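PDB 6EVG: multi-copper Oxidase CueO from Ochrobactrum, which oxidises lignin model compounds and lignosulfonate, probably using copper ions to pass electrons to dioxygen as laccases do. Local coordinates for residues Val205-Ile219 with His297-Val311. Sequence-based numbering, arbitrary orientation.
Sequences VNGIVSPEARVPASI and HLMRFVVDAALQGKV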
loop_
_atom_site.group_PDB
_atom_site.type_symbol
_atom_site.label_atom_id
_atom_site.label_comp_id
_atom_site.label_asym_id
_atom_site.label_seq_id
_atom_site.Cartn_x
_atom_site.Cartn_y
_atom_site.Cartn_z
ATOM N N VAL A 205 3.491 -3.092 -14.042
ATOM C CA VAL A 205 4.290 -3.558 -12.902
ATOM C C VAL A 205 5.579 -2.773 -12.907
ATOM O O VAL A 205 6.287 -2.695 -13.906
ATOM C CB VAL A 205 4.544 -5.073 -12.928
ATOM C CG1 VAL A 205 5.271 -5.520 -11.663
ATOM C CG2 VAL A 205 3.242 -5.864 -13.140
ATOM N N ASN A 206 5.865 -2.133 -11.756
ATOM C CA ASN A 206 7.049 -1.278 -11.646
ATOM C C ASN A 206 7.142 -0.294 -12.794
ATOM O O ASN A 206 8.224 0.030 -13.270
ATOM C CB ASN A 206 8.348 -2.094 -11.464
ATOM C CG ASN A 206 8.362 -2.875 -10.172
ATOM O OD1 ASN A 206 7.440 -2.765 -9.346
ATOM N ND2 ASN A 206 9.422 -3.673 -9.967
ATOM N N GLY A 207 5.988 0.268 -13.169
ATOM C CA GLY A 207 5.943 1.318 -14.150
ATOM C C GLY A 207 5.922 0.934 -15.597
ATOM O O GLY A 207 5.933 1.842 -16.462
ATOM N N ILE A 208 5.850 -0.299 -15.993
ATOM C CA ILE A 208 5.925 -0.812 -17.394
ATOM C C ILE A 208 4.805 -1.818 -17.637
ATOM O O ILE A 208 4.442 -2.618 -16.759
ATOM C CB ILE A 208 7.372 -1.688 -17.588
ATOM C CG1 ILE A 208 8.552 -0.815 -17.246
ATOM C CG2 ILE A 208 7.440 -2.380 -18.902
ATOM C CD1 ILE A 208 8.597 0.353 -18.075
ATOM N N VAL A 209 4.291 -1.712 -18.877
ATOM C CA VAL A 209 3.304 -2.684 -19.369
ATOM C C VAL A 209 4.056 -3.995 -19.704
ATOM O O VAL A 209 4.987 -4.024 -20.486
ATOM C CB VAL A 209 2.572 -2.152 -20.574
ATOM C CG1 VAL A 209 1.560 -3.225 -21.099
ATOM C CG2 VAL A 209 1.808 -0.893 -20.283
ATOM N N SER A 210 3.548 -5.065 -19.129
ATOM C CA SER A 210 3.981 -6.431 -19.455
ATOM C C SER A 210 5.484 -6.645 -19.424
ATOM O O SER A 210 6.075 -7.137 -20.376
ATOM C CB SER A 210 3.324 -6.839 -20.762
ATOM O OG SER A 210 1.881 -6.899 -20.524
ATOM N N PRO A 211 6.146 -6.368 -18.290
ATOM C CA PRO A 211 7.565 -6.639 -18.207
ATOM C C PRO A 211 7.867 -8.127 -18.042
ATOM O O PRO A 211 6.957 -8.931 -17.756
ATOM C CB PRO A 211 7.987 -5.893 -16.939
ATOM C CG PRO A 211 6.748 -5.937 -16.067
ATOM C CD PRO A 211 5.594 -5.838 -17.034
ATOM N N GLU A 212 9.162 -8.447 -18.205
ATOM C CA GLU A 212 9.641 -9.804 -18.007
ATOM C C GLU A 212 10.770 -9.769 -16.980
ATOM O O GLU A 212 11.719 -8.971 -17.092
ATOM C CB GLU A 212 10.146 -10.383 -19.312
ATOM C CG GLU A 212 10.484 -11.847 -19.292
ATOM C CD GLU A 212 10.631 -12.425 -20.711
ATOM O OE1 GLU A 212 9.586 -12.555 -21.408
ATOM O OE2 GLU A 212 11.774 -12.679 -21.103
ATOM N N ALA A 213 10.681 -10.630 -15.972
ATOM C CA ALA A 213 11.702 -10.809 -14.950
ATOM C C ALA A 213 12.437 -12.111 -15.175
ATOM O O ALA A 213 11.807 -13.143 -15.376
ATOM C CB ALA A 213 11.135 -10.794 -13.555
ATOM N N ARG A 214 13.752 -12.090 -15.068
ATOM C CA ARG A 214 14.577 -13.311 -15.038
ATOM C C ARG A 214 14.843 -13.694 -13.614
ATOM O O ARG A 214 15.209 -12.823 -12.816
ATOM C CB ARG A 214 15.874 -13.091 -15.847
ATOM C CG ARG A 214 15.611 -12.723 -17.305
ATOM C CD ARG A 214 16.865 -12.616 -18.134
ATOM N NE ARG A 214 17.388 -13.939 -18.454
ATOM C CZ ARG A 214 16.882 -14.760 -19.387
ATOM N NH1 ARG A 214 15.841 -14.386 -20.148
ATOM N NH2 ARG A 214 17.417 -15.971 -19.558
ATOM N N VAL A 215 14.668 -14.982 -13.291
ATOM C CA VAL A 215 14.816 -15.432 -11.908
ATOM C C VAL A 215 15.672 -16.688 -11.874
ATOM O O VAL A 215 15.717 -17.455 -12.867
ATOM C CB VAL A 215 13.453 -15.694 -11.233
ATOM C CG1 VAL A 215 12.727 -14.373 -10.952
ATOM C CG2 VAL A 215 12.594 -16.649 -12.043
ATOM N N PRO A 216 16.356 -16.952 -10.756
ATOM C CA PRO A 216 17.037 -18.236 -10.580
ATOM C C PRO A 216 16.044 -19.385 -10.446
ATOM O O PRO A 216 14.887 -19.177 -10.071
ATOM C CB PRO A 216 17.855 -18.022 -9.302
ATOM C CG PRO A 216 17.006 -17.005 -8.542
ATOM C CD PRO A 216 16.422 -16.117 -9.545
ATOM N N ALA A 217 16.539 -20.602 -10.703
ATOM C CA ALA A 217 15.766 -21.810 -10.490
ATOM C C ALA A 217 15.838 -22.191 -9.019
ATOM O O ALA A 217 16.442 -23.183 -8.629
ATOM C CB ALA A 217 16.274 -22.933 -11.375
ATOM N N SER A 218 15.147 -21.404 -8.191
ATOM C CA SER A 218 15.192 -21.531 -6.759
ATOM C C SER A 218 13.936 -20.853 -6.174
ATOM O O SER A 218 13.060 -20.412 -6.907
ATOM C CB SER A 218 16.503 -20.934 -6.210
ATOM O OG SER A 218 16.553 -19.545 -6.439
ATOM N N ILE A 219 13.941 -20.726 -4.867
ATOM C CA ILE A 219 12.837 -20.003 -4.170
ATOM C C ILE A 219 13.109 -18.504 -4.256
ATOM O O ILE A 219 14.195 -18.007 -3.901
ATOM C CB ILE A 219 12.776 -20.442 -2.696
ATOM C CG1 ILE A 219 12.665 -21.915 -2.473
ATOM C CG2 ILE A 219 11.644 -19.666 -1.984
ATOM C CD1 ILE A 219 11.510 -22.511 -3.056
ATOM N N HIS A 297 -3.067 -10.350 -18.190
ATOM C CA HIS A 297 -1.628 -10.512 -18.016
ATOM C C HIS A 297 -1.035 -9.319 -17.224
ATOM O O HIS A 297 -1.287 -8.150 -17.562
ATOM C CB HIS A 297 -0.965 -10.562 -19.379
ATOM C CG HIS A 297 0.492 -10.842 -19.337
ATOM N ND1 HIS A 297 1.009 -12.102 -19.166
ATOM C CD2 HIS A 297 1.548 -10.001 -19.452
ATOM C CE1 HIS A 297 2.338 -12.004 -19.174
ATOM N NE2 HIS A 297 2.687 -10.749 -19.359
ATOM N N LEU A 298 -0.237 -9.636 -16.210
ATOM C CA LEU A 298 0.586 -8.650 -15.523
ATOM C C LEU A 298 2.030 -8.643 -15.987
ATOM O O LEU A 298 2.577 -7.613 -16.337
ATOM C CB LEU A 298 0.521 -8.829 -14.002
ATOM C CG LEU A 298 -0.788 -8.319 -13.361
ATOM C CD1 LEU A 298 -0.958 -8.891 -11.976
ATOM C CD2 LEU A 298 -0.723 -6.784 -13.245
ATOM N N MET A 299 2.699 -9.814 -15.925
ATOM C CA MET A 299 4.107 -9.907 -16.241
ATOM C C MET A 299 4.503 -11.360 -16.435
ATOM O O MET A 299 3.692 -12.258 -16.132
ATOM C CB MET A 299 4.972 -9.274 -15.132
ATOM C CG MET A 299 4.868 -9.990 -13.813
ATOM S SD MET A 299 5.992 -9.378 -12.549
ATOM C CE MET A 299 7.557 -9.868 -13.195
ATOM N N ARG A 300 5.699 -11.573 -16.950
ATOM C CA ARG A 300 6.231 -12.917 -17.162
ATOM C C ARG A 300 7.489 -13.136 -16.355
ATOM O O ARG A 300 8.292 -12.223 -16.254
ATOM C CB ARG A 300 6.491 -13.121 -18.666
ATOM C CG ARG A 300 6.982 -14.559 -19.007
ATOM C CD ARG A 300 6.887 -14.796 -20.484
ATOM N NE ARG A 300 7.152 -16.144 -20.912
ATOM C CZ ARG A 300 6.337 -17.225 -20.858
ATOM N NH1 ARG A 300 5.192 -17.212 -20.214
ATOM N NH2 ARG A 300 6.736 -18.376 -21.420
ATOM N N PHE A 301 7.657 -14.340 -15.832
ATOM C CA PHE A 301 8.894 -14.788 -15.188
ATOM C C PHE A 301 9.523 -15.855 -16.088
ATOM O O PHE A 301 8.858 -16.818 -16.493
ATOM C CB PHE A 301 8.597 -15.433 -13.833
ATOM C CG PHE A 301 8.079 -14.481 -12.828
ATOM C CD1 PHE A 301 8.958 -13.715 -12.072
ATOM C CD2 PHE A 301 6.742 -14.315 -12.602
ATOM C CE1 PHE A 301 8.502 -12.854 -11.122
ATOM C CE2 PHE A 301 6.270 -13.382 -11.644
ATOM C CZ PHE A 301 7.172 -12.681 -10.908
ATOM N N VAL A 302 10.808 -15.705 -16.365
ATOM C CA VAL A 302 11.602 -16.665 -17.100
ATOM C C VAL A 302 12.792 -17.088 -16.224
ATOM O O VAL A 302 13.374 -16.271 -15.579
ATOM C CB VAL A 302 12.049 -16.110 -18.434
ATOM C CG1 VAL A 302 10.885 -15.752 -19.347
ATOM C CG2 VAL A 302 13.013 -14.998 -18.310
ATOM N N VAL A 303 13.073 -18.367 -16.191
ATOM C CA VAL A 303 14.172 -18.879 -15.391
ATOM C C VAL A 303 15.479 -18.786 -16.133
ATOM O O VAL A 303 15.527 -19.191 -17.264
ATOM C CB VAL A 303 13.921 -20.317 -14.947
ATOM C CG1 VAL A 303 15.013 -20.841 -14.055
ATOM C CG2 VAL A 303 12.590 -20.370 -14.192
ATOM N N ASP A 304 16.500 -18.239 -15.455
ATOM C CA ASP A 304 17.828 -18.126 -16.052
ATOM C C ASP A 304 18.703 -19.148 -15.404
ATOM O O ASP A 304 19.070 -19.033 -14.216
ATOM C CB ASP A 304 18.419 -16.720 -15.847
ATOM C CG ASP A 304 19.813 -16.544 -16.452
ATOM O OD1 ASP A 304 20.456 -17.546 -16.833
ATOM O OD2 ASP A 304 20.277 -15.377 -16.518
ATOM N N ALA A 305 19.103 -20.093 -16.254
ATOM C CA ALA A 305 19.919 -21.208 -15.878
ATOM C C ALA A 305 21.327 -20.834 -15.429
ATOM O O ALA A 305 21.985 -21.680 -14.840
ATOM C CB ALA A 305 19.996 -22.212 -17.049
ATOM N N ALA A 306 21.806 -19.629 -15.757
ATOM C CA ALA A 306 23.165 -19.201 -15.381
ATOM C C ALA A 306 23.268 -18.775 -13.916
ATOM O O ALA A 306 24.350 -18.568 -13.390
ATOM C CB ALA A 306 23.587 -18.052 -16.241
ATOM N N LEU A 307 22.148 -18.545 -13.259
ATOM C CA LEU A 307 22.169 -18.138 -11.900
ATOM C C LEU A 307 22.086 -19.315 -10.932
ATOM O O LEU A 307 21.294 -20.210 -11.126
ATOM C CB LEU A 307 20.998 -17.204 -11.635
ATOM C CG LEU A 307 20.687 -16.135 -12.697
ATOM C CD1 LEU A 307 19.440 -15.439 -12.297
ATOM C CD2 LEU A 307 21.851 -15.187 -12.935
ATOM N N GLN A 308 22.901 -19.300 -9.875
ATOM C CA GLN A 308 22.811 -20.325 -8.791
ATOM C C GLN A 308 22.008 -19.721 -7.668
ATOM O O GLN A 308 22.494 -18.820 -6.958
ATOM C CB GLN A 308 24.230 -20.729 -8.367
ATOM C CG GLN A 308 24.197 -21.692 -7.154
ATOM C CD GLN A 308 25.535 -22.318 -6.819
ATOM O OE1 GLN A 308 26.207 -22.815 -7.703
ATOM N NE2 GLN A 308 25.894 -22.355 -5.523
ATOM N N GLY A 309 20.776 -20.123 -7.458
ATOM C CA GLY A 309 19.881 -19.494 -6.445
ATOM C C GLY A 309 20.220 -20.010 -5.047
ATOM O O GLY A 309 20.569 -21.166 -4.881
ATOM N N LYS A 310 20.187 -19.139 -4.062
ATOM C CA LYS A 310 20.621 -19.464 -2.717
ATOM C C LYS A 310 19.673 -20.310 -1.870
ATOM O O LYS A 310 20.109 -21.094 -1.073
ATOM C CB LYS A 310 20.977 -18.183 -1.941
ATOM C CG LYS A 310 22.335 -17.543 -2.287
ATOM C CD LYS A 310 22.577 -16.216 -1.526
ATOM C CE LYS A 310 24.007 -15.681 -1.604
ATOM N NZ LYS A 310 24.239 -14.248 -1.231
ATOM N N VAL A 311 18.368 -20.106 -2.026
ATOM C CA VAL A 311 17.360 -20.736 -1.163
ATOM C C VAL A 311 16.593 -21.809 -1.926
ATOM O O VAL A 311 15.990 -21.497 -2.959
ATOM C CB VAL A 311 16.369 -19.699 -0.569
ATOM C CG1 VAL A 311 15.337 -20.381 0.312
ATOM C CG2 VAL A 311 17.160 -18.631 0.164
HETATM O O HOH W 1 -0.279 -6.084 -18.997
HETATM O O HOH W 2 1.533 -5.340 -17.314
HETATM O O HOH W 3 5.326 -10.036 -20.057
HETATM O O HOH W 4 19.381 -22.123 -8.921
HETATM O O HOH W 5 16.937 -18.289 -3.881
#
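Val302 sits between Glu212 and Arg214 on one face of a parallel strand pair, a branch for each. Its CG1 meets the Glu212 carboxylate, CD lying 3.6 Å away, while its CG2 packs against the bent Arg214 chain, 3.4 Å from NH1. The bend at chi3 (76°) turns the guanidinium back alongside the valine, and Asp304 OD2 lies at its edge in a long salt bridge, 3.8 Å from NE. Asp304 OD1 takes the N-H of Ala306, closing an Asx turn. Glu212 and Arg300 run side by side, pointing the same way, but OE1 stays 4.4 Å from NE; the firmer partner of Arg300 is Asp283.

The other face is apolar. Met299, bent at chi3 (-68°), lays CE over one face of the Phe301 ring near its rim and against Ala213 CB, at 3.7 Å. Val215 CG1 touches the ring's edge, 4.0 Å from CD1. Between the faces, five backbone hydrogen bonds run from Pro211 O–Arg300 N to Val215 O–Asp304 N, and beyond the turn Ile219 N bonds Val311 O at 2.9 Å.

Strand 212-215 is an outermost strand of a five-stranded mixed sheet in a cupredoxin-like domain, with 295-303 next to it and 282-287 beyond; Met299 and Val215 pack on strand 170-178 of the neighbouring sheet.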